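Local coordinates for predicted protease of the collagenase family (Methanopyrus kandleri, PDB 5D88), which binds zinc and is probably a peptidase of the U32 family, built on a TIM barrel, at residues D134-D146 / F154-L168. Sequence-based numbering, arbitrary orientation.
Sequences DLTVVVSHTAAVD and FERLGADVITVDPAL. With ACT (acetate ion), chain C.
Val-139 and Phe-154 pack between helix and sheet in this beta-alpha-beta unit of the TIM barrel, where strands 136-139 and 161-163 run parallel and helix 148-157 makes the crossover. Val-139 stands across the ring: CG1, anti to the backbone N (chi1 178°), lies over one face, 4.1 Å from the centroid in a CH-pi contact, while CG2, anti to the carbonyl carbon, wedges between Phe-154 CD1 and Ala-159 CB, 3.5 Å from the latter. Val-145 CG2 closes on Phe-154 CD2 at 3.7 Å, and Ala-143 CB approaches CZ. Replacing Phe-154 by an alanine would probably open a gap beneath Val-139, Ala-143 and Val-145 and weaken the seating of the helix end on the sheet. On the sheet's other face Val-138 and Val-161 stand alongside each other, Val-138 CG2 against Val-161 CB, and both touch Arg-187 of the next strand. Of the bonds between the strands, Val-139 N-H to Val-161 O is nearly straight (170°). Val-139 O is gripped twice by Thr-163, through N and through OG1. Beyond the strands, water 2 ties Ser-140 O and Thr-163 O to Val-145 N. The packing gives way to solvent at the start of the strands, where exposed Asp-160 turns its carboxylate back beside its own backbone N, and water 1 links OD2 to Leu-135 O. There Asp-160 OD2 takes the Val-137 N-H on its anti side at 2.9 Å, 17° out of the carboxylate plane.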
loop_
_atom_site.group_PDB
_atom_site.type_symbol
_atom_site.label_atom_id
_atom_site.label_comp_id
_atom_site.label_asym_id
_atom_site.label_seq_id
_atom_site.Cartn_x
_atom_site.Cartn_y
_atom_site.Cartn_z
ATOM N N ASP A 134 25.463 -9.733 1.677
ATOM C CA ASP A 134 25.476 -11.194 1.729
ATOM C C ASP A 134 24.622 -11.671 2.895
ATOM O O ASP A 134 25.035 -12.483 3.718
ATOM C CB ASP A 134 26.899 -11.715 1.861
ATOM C CG ASP A 134 26.987 -13.207 1.724
ATOM O OD1 ASP A 134 26.111 -13.808 1.075
ATOM O OD2 ASP A 134 27.951 -13.786 2.266
ATOM N N LEU A 135 23.436 -11.111 2.995
ATOM C CA LEU A 135 22.433 -11.436 4.000
ATOM C C LEU A 135 21.292 -12.197 3.334
ATOM O O LEU A 135 21.060 -12.059 2.126
ATOM C CB LEU A 135 21.891 -10.150 4.642
ATOM C CG LEU A 135 22.903 -9.232 5.306
ATOM C CD1 LEU A 135 22.309 -7.891 5.697
ATOM C CD2 LEU A 135 23.451 -9.923 6.509
ATOM N N THR A 136 20.561 -12.983 4.129
ATOM C CA THR A 136 19.324 -13.586 3.645
ATOM C C THR A 136 18.297 -12.488 3.407
ATOM O O THR A 136 18.001 -11.708 4.314
ATOM C CB THR A 136 18.757 -14.594 4.655
ATOM O OG1 THR A 136 19.750 -15.541 5.018
ATOM C CG2 THR A 136 17.575 -15.343 4.061
ATOM N N VAL A 137 17.739 -12.433 2.204
ATOM C CA VAL A 137 16.755 -11.415 1.843
ATOM C C VAL A 137 15.372 -12.053 1.892
ATOM O O VAL A 137 15.039 -12.903 1.056
ATOM C CB VAL A 137 17.038 -10.815 0.462
ATOM C CG1 VAL A 137 16.035 -9.726 0.135
ATOM C CG2 VAL A 137 18.447 -10.269 0.396
ATOM N N VAL A 138 14.576 -11.653 2.884
ATOM C CA VAL A 138 13.244 -12.208 3.136
ATOM C C VAL A 138 12.217 -11.139 2.787
ATOM O O VAL A 138 12.262 -10.026 3.324
ATOM C CB VAL A 138 13.075 -12.634 4.600
ATOM C CG1 VAL A 138 11.696 -13.258 4.830
ATOM C CG2 VAL A 138 14.165 -13.575 5.025
ATOM N N VAL A 139 11.280 -11.472 1.907
ATOM C CA VAL A 139 10.168 -10.574 1.620
ATOM C C VAL A 139 9.093 -10.773 2.683
ATOM O O VAL A 139 8.558 -11.878 2.860
ATOM C CB VAL A 139 9.600 -10.808 0.222
ATOM C CG1 VAL A 139 8.410 -9.880 -0.016
ATOM C CG2 VAL A 139 10.684 -10.580 -0.835
ATOM N N SER A 140 8.770 -9.693 3.379
ATOM C CA SER A 140 7.770 -9.709 4.430
ATOM C C SER A 140 6.380 -9.981 3.881
ATOM O O SER A 140 6.053 -9.633 2.754
ATOM C CB SER A 140 7.749 -8.356 5.147
ATOM O OG SER A 140 6.886 -8.394 6.284
ATOM N N HIS A 141 5.531 -10.564 4.734
ATOM C CA HIS A 141 4.116 -10.653 4.417
ATOM C C HIS A 141 3.485 -9.281 4.198
ATOM O O HIS A 141 2.439 -9.200 3.558
ATOM C CB HIS A 141 3.387 -11.416 5.529
ATOM C CG HIS A 141 3.163 -10.610 6.759
ATOM N ND1 HIS A 141 4.156 -10.383 7.688
ATOM C CD2 HIS A 141 2.069 -9.951 7.202
ATOM C CE1 HIS A 141 3.692 -9.594 8.635
ATOM N NE2 HIS A 141 2.422 -9.333 8.377
ATOM N N THR A 142 4.094 -8.191 4.691
ATOM C CA THR A 142 3.486 -6.880 4.447
ATOM C C THR A 142 3.608 -6.423 2.996
ATOM O O THR A 142 2.967 -5.437 2.621
ATOM C CB THR A 142 4.101 -5.820 5.345
ATOM O OG1 THR A 142 5.504 -5.735 5.054
ATOM C CG2 THR A 142 3.866 -6.173 6.832
ATOM N N ALA A 143 4.405 -7.113 2.180
ATOM C CA ALA A 143 4.425 -6.838 0.753
ATOM C C ALA A 143 3.238 -7.456 0.012
ATOM O O ALA A 143 3.068 -7.194 -1.190
ATOM C CB ALA A 143 5.729 -7.346 0.147
ATOM N N ALA A 144 2.453 -8.297 0.683
ATOM C CA ALA A 144 1.200 -8.842 0.141
ATOM C C ALA A 144 1.412 -9.678 -1.126
ATOM O O ALA A 144 0.633 -9.596 -2.074
ATOM C CB ALA A 144 0.191 -7.729 -0.123
ATOM N N VAL A 145 2.439 -10.522 -1.129
ATOM C CA VAL A 145 2.691 -11.410 -2.260
ATOM C C VAL A 145 1.652 -12.531 -2.233
ATOM O O VAL A 145 1.687 -13.408 -1.368
ATOM C CB VAL A 145 4.111 -11.978 -2.236
ATOM C CG1 VAL A 145 4.288 -12.970 -3.374
ATOM C CG2 VAL A 145 5.140 -10.856 -2.365
ATOM N N ASP A 146 0.741 -12.522 -3.191
ATOM C CA ASP A 146 -0.343 -13.493 -3.171
ATOM C C ASP A 146 -0.540 -14.175 -4.509
ATOM O O ASP A 146 -1.534 -14.902 -4.681
ATOM C CB ASP A 146 -1.645 -12.830 -2.714
ATOM C CG ASP A 146 -2.040 -11.631 -3.562
ATOM O OD1 ASP A 146 -1.295 -11.263 -4.496
ATOM O OD2 ASP A 146 -3.108 -11.037 -3.268
ATOM N N PHE A 154 9.537 -10.548 -7.227
ATOM C CA PHE A 154 10.390 -10.388 -6.053
ATOM C C PHE A 154 11.604 -11.313 -6.119
ATOM O O PHE A 154 12.707 -10.928 -5.704
ATOM C CB PHE A 154 9.590 -10.613 -4.768
ATOM C CG PHE A 154 8.942 -9.375 -4.235
ATOM C CD1 PHE A 154 9.670 -8.431 -3.525
ATOM C CD2 PHE A 154 7.605 -9.140 -4.453
ATOM C CE1 PHE A 154 9.061 -7.300 -3.022
ATOM C CE2 PHE A 154 7.002 -8.007 -3.961
ATOM C CZ PHE A 154 7.726 -7.087 -3.253
ATOM N N GLU A 155 11.439 -12.512 -6.667
ATOM C CA GLU A 155 12.583 -13.396 -6.873
ATOM C C GLU A 155 13.597 -12.756 -7.812
ATOM O O GLU A 155 14.808 -12.760 -7.545
ATOM C CB GLU A 155 12.110 -14.741 -7.430
ATOM C CG GLU A 155 13.258 -15.696 -7.757
ATOM C CD GLU A 155 12.780 -17.050 -8.276
ATOM O OE1 GLU A 155 12.136 -17.093 -9.348
ATOM O OE2 GLU A 155 13.036 -18.066 -7.596
ATOM N N ARG A 156 13.111 -12.188 -8.918
ATOM C CA ARG A 156 13.988 -11.566 -9.900
ATOM C C ARG A 156 14.758 -10.399 -9.292
ATOM O O ARG A 156 15.928 -10.182 -9.634
ATOM C CB ARG A 156 13.169 -11.115 -11.107
ATOM C CG ARG A 156 14.030 -10.635 -12.277
ATOM C CD ARG A 156 13.210 -10.223 -13.508
ATOM N NE ARG A 156 12.069 -9.383 -13.166
ATOM C CZ ARG A 156 12.144 -8.081 -12.913
ATOM N NH1 ARG A 156 13.312 -7.443 -12.962
ATOM N NH2 ARG A 156 11.044 -7.410 -12.604
ATOM N N LEU A 157 14.143 -9.675 -8.358
ATOM C CA LEU A 157 14.825 -8.579 -7.689
ATOM C C LEU A 157 15.855 -9.057 -6.684
ATOM O O LEU A 157 16.711 -8.258 -6.277
ATOM C CB LEU A 157 13.825 -7.674 -6.977
ATOM C CG LEU A 157 12.894 -6.847 -7.856
ATOM C CD1 LEU A 157 11.851 -6.228 -6.935
ATOM C CD2 LEU A 157 13.631 -5.761 -8.649
ATOM N N GLY A 158 15.789 -10.326 -6.271
ATOM C CA GLY A 158 16.817 -10.897 -5.420
ATOM C C GLY A 158 16.346 -11.528 -4.120
ATOM O O GLY A 158 17.167 -11.833 -3.251
ATOM N N ALA A 159 15.052 -11.747 -3.956
ATOM C CA ALA A 159 14.596 -12.386 -2.733
ATOM C C ALA A 159 15.151 -13.798 -2.624
ATOM O O ALA A 159 15.227 -14.530 -3.613
ATOM C CB ALA A 159 13.067 -12.424 -2.677
ATOM N N ASP A 160 15.540 -14.175 -1.401
ATOM C CA ASP A 160 15.899 -15.554 -1.061
ATOM C C ASP A 160 14.725 -16.339 -0.496
ATOM O O ASP A 160 14.648 -17.566 -0.669
ATOM C CB ASP A 160 17.022 -15.559 -0.021
ATOM C CG ASP A 160 18.312 -14.933 -0.543
ATOM O OD1 ASP A 160 18.750 -15.323 -1.648
ATOM O OD2 ASP A 160 18.892 -14.071 0.156
ATOM N N VAL A 161 13.829 -15.640 0.190
ATOM C CA VAL A 161 12.672 -16.200 0.884
ATOM C C VAL A 161 11.519 -15.245 0.645
ATOM O O VAL A 161 11.699 -14.026 0.736
ATOM C CB VAL A 161 12.926 -16.322 2.402
ATOM C CG1 VAL A 161 11.727 -16.892 3.125
ATOM C CG2 VAL A 161 14.164 -17.115 2.679
ATOM N N ILE A 162 10.337 -15.781 0.354
ATOM C CA ILE A 162 9.139 -14.968 0.202
ATOM C C ILE A 162 8.111 -15.433 1.217
ATOM O O ILE A 162 7.772 -16.619 1.268
ATOM C CB ILE A 162 8.578 -15.029 -1.222
ATOM C CG1 ILE A 162 9.569 -14.360 -2.185
ATOM C CG2 ILE A 162 7.242 -14.301 -1.281
ATOM C CD1 ILE A 162 9.189 -14.433 -3.646
ATOM N N THR A 163 7.641 -14.503 2.036
ATOM C CA THR A 163 6.530 -14.745 2.946
ATOM C C THR A 163 5.247 -14.454 2.175
ATOM O O THR A 163 5.074 -13.346 1.652
ATOM C CB THR A 163 6.618 -13.848 4.186
ATOM O OG1 THR A 163 7.937 -13.864 4.726
ATOM C CG2 THR A 163 5.682 -14.334 5.248
ATOM N N VAL A 164 4.380 -15.453 2.046
ATOM C CA VAL A 164 3.139 -15.222 1.317
ATOM C C VAL A 164 2.200 -14.356 2.152
ATOM O O VAL A 164 2.276 -14.292 3.388
ATOM C CB VAL A 164 2.451 -16.541 0.934
ATOM C CG1 VAL A 164 3.356 -17.404 0.065
ATOM C CG2 VAL A 164 1.981 -17.292 2.193
ATOM N N ASP A 165 1.282 -13.687 1.464
ATOM C CA ASP A 165 0.208 -13.040 2.186
ATOM C C ASP A 165 -0.526 -14.087 3.027
ATOM O O ASP A 165 -0.788 -15.201 2.548
ATOM C CB ASP A 165 -0.774 -12.344 1.247
ATOM C CG ASP A 165 -1.891 -11.653 2.016
ATOM O OD1 ASP A 165 -1.682 -10.514 2.476
ATOM O OD2 ASP A 165 -2.956 -12.259 2.207
ATOM N N PRO A 166 -0.860 -13.772 4.278
ATOM C CA PRO A 166 -1.455 -14.786 5.166
ATOM C C PRO A 166 -2.752 -15.400 4.653
ATOM O O PRO A 166 -3.139 -16.492 5.114
ATOM C CB PRO A 166 -1.679 -14.009 6.471
ATOM C CG PRO A 166 -0.683 -12.981 6.456
ATOM C CD PRO A 166 -0.477 -12.564 5.025
ATOM N N ALA A 167 -3.442 -14.752 3.712
ATOM C CA ALA A 167 -4.639 -15.366 3.148
ATOM C C ALA A 167 -4.334 -16.692 2.469
ATOM O O ALA A 167 -5.244 -17.510 2.313
ATOM C CB ALA A 167 -5.325 -14.417 2.159
ATOM N N LEU A 168 -3.080 -16.941 2.102
ATOM C CA LEU A 168 -2.692 -18.179 1.428
ATOM C C LEU A 168 -2.222 -19.272 2.379
ATOM O O LEU A 168 -1.815 -20.344 1.916
ATOM C CB LEU A 168 -1.581 -17.890 0.422
ATOM C CG LEU A 168 -2.036 -17.351 -0.932
ATOM C CD1 LEU A 168 -2.726 -16.018 -0.779
ATOM C CD2 LEU A 168 -0.852 -17.216 -1.867
HETATM C C ACT C . 0.576 -7.597 10.867
HETATM O O ACT C . 0.331 -8.434 9.965
HETATM O OXT ACT C . 0.913 -6.453 10.485
HETATM C CH3 ACT C . 0.438 -7.943 12.324
HETATM O O HOH W 1 21.424 -13.925 0.278
HETATM O O HOH W 2 4.379 -10.944 0.961
HETATM O O HOH W 3 -0.204 -8.639 4.013
HETATM O O HOH W 4 -4.321 -11.455 -0.685
#